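Long-range contacts in alpha-L-arabinofuranosidase B (Aspergillus kawachii, PDB 6SXT), which hydrolyses terminal non-reducing alpha-L-arabinofuranosides in arabinan, arabinogalactan and the hemicellulose arabinoxylan: residues A[146-151]-A[292-297]; A[15-20]-A[75-80]. All blocks are in the same frame, centred on the assembly; numbering follows the deposited sequence. Where two conformers were deposited one is given.

Contact 1: residues A[146-151]-A[292-297]; sequences GMYAVL and EGVMTS
Y148 reaches over the neighbouring strand to E292, its OH donating a hydrogen bond of 2.7 Å to OE2. The accepting oxygen sits at the ring edge, in the ring plane, and is met on its anti side, somewhat out of the carboxylate plane, with ring and carboxylate planes turned 56° apart. A chi1 of 82° sets the ring between the backbone N and carbonyl carbon of Y148, where it leans across residues 292-294: G293 CA and V294 N lie over one face near the rim, and V294 CG2 packs 3.6 Å from Y148 CD1. The aliphatic part of E292 fills in beside V150, with CG 3.7 Å from V150 CG2.

Beneath these side chains the two strands run antiparallel. Y148 and V294 form a hydrogen-bonded pair: Y148 N to V294 O is 3.1 Å and V294 N to Y148 O 3.0 Å. M147 with M295 and A149 with G293 are non-hydrogen-bonded pairs, and on their face of the sheet M147 CB meets M295 CG at 4.1 Å. At the far end T296 N donates to G146 O (2.7 Å), while G146 N turns to the threonine hydroxyl OG1 (2.8 Å) through a bent bond of 137° at the hydrogen.

Farther out, helix 302-315 covers Y148, V150 and E292 with I312, and helix 4-10 brings P4 and Y8 against Y148. Strands 227-235 and 15-20 continue this sheet of the concanavalin-like catalytic domain on either side of the pair. E292 OE1 is salt-bridged to R23 and hydrogen-bonded to Y317. With each oxygen bonded to a different tyrosine hydroxyl, and OE1 also to R23, the buried carboxylate is probably kept ionised between the sheet and helix 302-315.

Contact 2: residues A[15-20]-A[75-80]; sequences CVAAHS and IYDQSG
The H19 imidazole turns an edge to Y76 O, which lies near the ring plane 3.6 Å from CD2, and its plane stands 57° from the D77 carboxylate. That carboxylate is used on both faces: A18 N reaches OD1 from one (3.0 Å) and S79 N from the other (2.9 Å). The second bond makes an Asx turn, set within the type I beta turn D77-G80 that follows strand 70-75. With CG anti to the backbone N (chi1 169°), D77 carries OD1 to strand 15-20, while OD2 accepts from N83 N.

The backbones are joined by Q78 N, which donates to A18 O at 2.8 Å in a nearly straight bond (169°) lying in the carbonyl plane. The H19 ring is held at both nitrogens, ND1 by the hydroxyl of Y164 and NE2 by N83 O, and its CB rests 3.8 Å from I75 CG2. The A18 bonds to D77 and Q78 tie loop 75-80 to strand 15-20, whose other edge pairs with strand 288-296 of the catalytic domain; there V16 and A17 both face M295 in a classic beta bulge, beside the C5-C15 disulfide. The Q78 amide spans two neighbours, OE1 accepting from L25 N and NE2 donating to a water at 3.1 Å; the same water accepts from S20 N at 2.9 Å.

Both contacts are buried and share one sheet: strand 288-296 pairs with 146-151 in contact 1 and, along its other edge, with strand 15-20 of contact 2. Probable hydrogen bonds of 2.8 Å, from V16 N to M295 O and from H19 N to G293 O, join them directly. Contact 1 is the deeper, a regular strand pair in mid-sheet with all its touching residues buried, and its Y148-E292 pair meets under helix 302-315. Contact 2 lies somewhat farther out, with Y76 and S79 partly exposed; there a turn and loop following strand 70-75 are held by a side-chain carboxylate, one backbone bond and a water in place of repeated strand pairing.

Contact 1: residues A[146-151]-A[292-297]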
loop_
_atom_site.group_PDB
_atom_site.type_symbol
_atom_site.label_atom_id
_atom_site.label_comp_id
_atom_site.label_asym_id
_atom_site.label_seq_id
_atom_site.Cartn_x
_atom_site.Cartn_y
_atom_site.Cartn_z
ATOM N N GLY A 146 -21.177 9.118 -4.623
ATOM C CA GLY A 146 -19.828 9.658 -4.842
ATOM C C GLY A 146 -18.836 8.931 -3.959
ATOM O O GLY A 146 -19.225 8.175 -3.076
ATOM N N MET A 147 -17.575 9.160 -4.242
ATOM C CA MET A 147 -16.476 8.578 -3.480
ATOM C C MET A 147 -15.262 9.461 -3.703
ATOM O O MET A 147 -15.175 10.226 -4.696
ATOM C CB MET A 147 -16.214 7.136 -3.857
ATOM C CG MET A 147 -15.814 6.928 -5.291
ATOM S SD MET A 147 -16.125 5.221 -5.860
ATOM C CE MET A 147 -17.891 5.228 -6.103
ATOM N N TYR A 148 -14.315 9.384 -2.777
ATOM C CA TYR A 148 -12.966 9.912 -3.050
ATOM C C TYR A 148 -11.958 9.045 -2.299
ATOM O O TYR A 148 -12.344 8.339 -1.351
ATOM C CB TYR A 148 -12.776 11.399 -2.683
ATOM C CG TYR A 148 -12.479 11.685 -1.226
ATOM C CD1 TYR A 148 -13.483 11.870 -0.308
ATOM C CD2 TYR A 148 -11.169 11.720 -0.759
ATOM C CE1 TYR A 148 -13.216 12.081 1.033
ATOM C CE2 TYR A 148 -10.888 11.931 0.571
ATOM C CZ TYR A 148 -11.910 12.127 1.472
ATOM O OH TYR A 148 -11.653 12.317 2.814
ATOM N N ALA A 149 -10.711 9.140 -2.704
ATOM C CA ALA A 149 -9.590 8.597 -1.954
ATOM C C ALA A 149 -8.410 9.513 -2.107
ATOM O O ALA A 149 -8.217 10.083 -3.206
ATOM C CB ALA A 149 -9.264 7.187 -2.373
ATOM N N VAL A 150 -7.587 9.544 -1.069
ATOM C CA VAL A 150 -6.240 10.153 -1.185
ATOM C C VAL A 150 -5.256 8.991 -1.242
ATOM O O VAL A 150 -5.238 8.126 -0.327
ATOM C CB VAL A 150 -5.913 11.101 -0.023
ATOM C CG1 VAL A 150 -4.461 11.570 -0.089
ATOM C CG2 VAL A 150 -6.888 12.284 -0.002
ATOM N N LEU A 151 -4.503 8.934 -2.325
ATOM C CA LEU A 151 -3.610 7.818 -2.685
ATOM C C LEU A 151 -2.201 8.346 -2.955
ATOM O O LEU A 151 -1.982 9.527 -3.136
ATOM C CB LEU A 151 -4.148 7.126 -3.950
ATOM C CG LEU A 151 -5.626 6.733 -3.927
ATOM C CD1 LEU A 151 -6.033 6.169 -5.306
ATOM C CD2 LEU A 151 -5.894 5.708 -2.838
ATOM N N GLU A 292 -6.930 7.857 2.992
ATOM C CA GLU A 292 -8.284 8.175 3.445
ATOM C C GLU A 292 -9.236 8.071 2.264
ATOM O O GLU A 292 -8.785 8.220 1.112
ATOM C CB GLU A 292 -8.373 9.579 4.077
ATOM C CG GLU A 292 -8.033 10.720 3.127
ATOM C CD GLU A 292 -8.116 12.094 3.781
ATOM O OE1 GLU A 292 -7.208 12.381 4.568
ATOM O OE2 GLU A 292 -9.124 12.793 3.572
ATOM N N GLY A 293 -10.497 7.855 2.556
ATOM C CA GLY A 293 -11.491 7.861 1.484
ATOM C C GLY A 293 -12.870 7.635 2.058
ATOM O O GLY A 293 -13.016 7.206 3.206
ATOM N N VAL A 294 -13.858 7.904 1.214
ATOM C CA VAL A 294 -15.264 7.739 1.601
ATOM C C VAL A 294 -16.071 7.246 0.410
ATOM O O VAL A 294 -15.659 7.424 -0.736
ATOM C CB VAL A 294 -15.884 9.010 2.159
ATOM C CG1 VAL A 294 -15.070 9.706 3.242
ATOM C CG2 VAL A 294 -16.267 9.973 1.047
ATOM N N MET A 295 -17.284 6.783 0.734
ATOM C CA MET A 295 -18.375 6.586 -0.248
ATOM C C MET A 295 -19.594 7.297 0.312
ATOM O O MET A 295 -19.783 7.347 1.540
ATOM C CB MET A 295 -18.705 5.109 -0.477
ATOM C CG MET A 295 -17.525 4.379 -1.103
ATOM S SD MET A 295 -17.802 2.579 -1.126
ATOM C CE MET A 295 -19.204 2.463 -2.255
ATOM N N THR A 296 -20.356 7.904 -0.587
ATOM C CA THR A 296 -21.548 8.699 -0.232
ATOM C C THR A 296 -22.810 8.095 -0.827
ATOM O O THR A 296 -22.754 7.286 -1.716
ATOM C CB THR A 296 -21.440 10.164 -0.658
ATOM O OG1 THR A 296 -21.667 10.232 -2.077
ATOM C CG2 THR A 296 -20.122 10.790 -0.313
ATOM N N SER A 297 -23.938 8.530 -0.278
ATOM C CA SER A 297 -25.270 8.348 -0.906
ATOM C C SER A 297 -25.609 9.639 -1.638
ATOM O O SER A 297 -25.481 10.665 -1.039
ATOM C CB SER A 297 -26.289 8.005 0.160
ATOM O OG SER A 297 -27.605 8.115 -0.344
#

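Contact 2: residues A[15-20]-A[75-80]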
loop_
_atom_site.group_PDB
_atom_site.type_symbol
_atom_site.label_atom_id
_atom_site.label_comp_id
_atom_site.label_asym_id
_atom_site.label_seq_id
_atom_site.Cartn_x
_atom_site.Cartn_y
_atom_site.Cartn_z
ATOM N N CYS A 15 -21.769 10.814 3.674
ATOM C CA CYS A 15 -20.961 9.591 3.698
ATOM C C CYS A 15 -21.799 8.438 4.232
ATOM O O CYS A 15 -22.520 8.574 5.267
ATOM C CB CYS A 15 -19.751 9.753 4.601
ATOM S SG CYS A 15 -18.630 11.034 3.965
ATOM N N VAL A 16 -21.663 7.297 3.588
ATOM C CA VAL A 16 -22.175 6.013 4.091
ATOM C C VAL A 16 -21.050 5.051 4.432
ATOM O O VAL A 16 -21.321 3.970 4.966
ATOM C CB VAL A 16 -23.173 5.400 3.107
ATOM C CG1 VAL A 16 -24.397 6.305 3.032
ATOM C CG2 VAL A 16 -22.541 5.144 1.742
ATOM N N ALA A 17 -19.809 5.397 4.108
ATOM C CA ALA A 17 -18.628 4.634 4.544
ATOM C C ALA A 17 -17.496 5.635 4.565
ATOM O O ALA A 17 -17.361 6.418 3.598
ATOM C CB ALA A 17 -18.359 3.491 3.601
ATOM N N ALA A 18 -16.690 5.621 5.605
ATOM C CA ALA A 18 -15.640 6.650 5.769
ATOM C C ALA A 18 -14.439 5.955 6.398
ATOM O O ALA A 18 -14.523 5.476 7.552
ATOM C CB ALA A 18 -16.152 7.772 6.647
ATOM N N HIS A 19 -13.367 5.852 5.661
ATOM C CA HIS A 19 -12.230 4.977 6.032
ATOM C C HIS A 19 -10.919 5.775 6.029
ATOM O O HIS A 19 -10.576 6.383 5.008
ATOM C CB HIS A 19 -12.093 3.897 4.996
ATOM C CG HIS A 19 -13.265 2.996 4.893
ATOM N ND1 HIS A 19 -13.971 2.849 3.707
ATOM C CD2 HIS A 19 -13.835 2.207 5.810
ATOM C CE1 HIS A 19 -14.945 1.980 3.903
ATOM N NE2 HIS A 19 -14.899 1.538 5.171
ATOM N N SER A 20 -10.179 5.763 7.126
ATOM C CA SER A 20 -8.845 6.395 7.135
ATOM C C SER A 20 -8.037 5.850 8.285
ATOM O O SER A 20 -8.559 5.752 9.404
ATOM C CB SER A 20 -8.919 7.924 7.284
ATOM O OG SER A 20 -7.592 8.445 7.271
ATOM N N ILE A 75 -9.915 -1.520 8.938
ATOM C CA ILE A 75 -10.067 -0.060 8.756
ATOM C C ILE A 75 -11.534 0.214 9.072
ATOM O O ILE A 75 -12.422 -0.211 8.352
ATOM C CB ILE A 75 -9.663 0.385 7.344
ATOM C CG1 ILE A 75 -8.242 -0.086 6.965
ATOM C CG2 ILE A 75 -9.743 1.879 7.272
ATOM C CD1 ILE A 75 -7.996 -0.144 5.485
ATOM N N TYR A 76 -11.778 0.889 10.176
ATOM C CA TYR A 76 -13.169 1.052 10.643
ATOM C C TYR A 76 -13.914 2.083 9.806
ATOM O O TYR A 76 -13.325 3.053 9.274
ATOM C CB TYR A 76 -13.185 1.440 12.133
ATOM C CG TYR A 76 -12.720 0.347 13.060
ATOM C CD1 TYR A 76 -13.458 -0.812 13.213
ATOM C CD2 TYR A 76 -11.523 0.449 13.754
ATOM C CE1 TYR A 76 -13.018 -1.812 14.066
ATOM C CE2 TYR A 76 -11.064 -0.571 14.583
ATOM C CZ TYR A 76 -11.831 -1.701 14.751
ATOM O OH TYR A 76 -11.423 -2.713 15.610
ATOM N N ASP A 77 -15.208 1.875 9.642
ATOM C CA ASP A 77 -16.118 2.856 9.026
ATOM C C ASP A 77 -16.472 3.889 10.085
ATOM O O ASP A 77 -17.172 3.542 11.067
ATOM C CB ASP A 77 -17.331 2.106 8.496
ATOM C CG ASP A 77 -18.440 3.040 8.074
ATOM O OD1 ASP A 77 -18.158 4.237 7.802
ATOM O OD2 ASP A 77 -19.573 2.550 8.022
ATOM N N GLN A 78 -16.077 5.141 9.903
ATOM C CA GLN A 78 -16.329 6.218 10.877
ATOM C C GLN A 78 -17.791 6.693 10.824
ATOM O O GLN A 78 -18.194 7.469 11.703
ATOM C CB GLN A 78 -15.390 7.400 10.644
ATOM C CG GLN A 78 -13.947 6.999 10.676
ATOM C CD GLN A 78 -13.041 8.161 10.370
ATOM O OE1 GLN A 78 -13.452 9.306 10.533
ATOM N NE2 GLN A 78 -11.817 7.861 9.854
ATOM N N SER A 79 -18.568 6.298 9.817
ATOM C CA SER A 79 -19.912 6.886 9.536
ATOM C C SER A 79 -20.951 6.300 10.484
ATOM O O SER A 79 -22.053 6.895 10.548
ATOM C CB SER A 79 -20.314 6.664 8.104
ATOM O OG SER A 79 -20.712 5.324 7.901
ATOM N N GLY A 80 -20.651 5.176 11.119
ATOM C CA GLY A 80 -21.661 4.519 11.964
ATOM C C GLY A 80 -22.485 3.509 11.213
ATOM O O GLY A 80 -23.312 2.867 11.856
HETATM O O HOH W 1 -11.292 4.838 9.632
#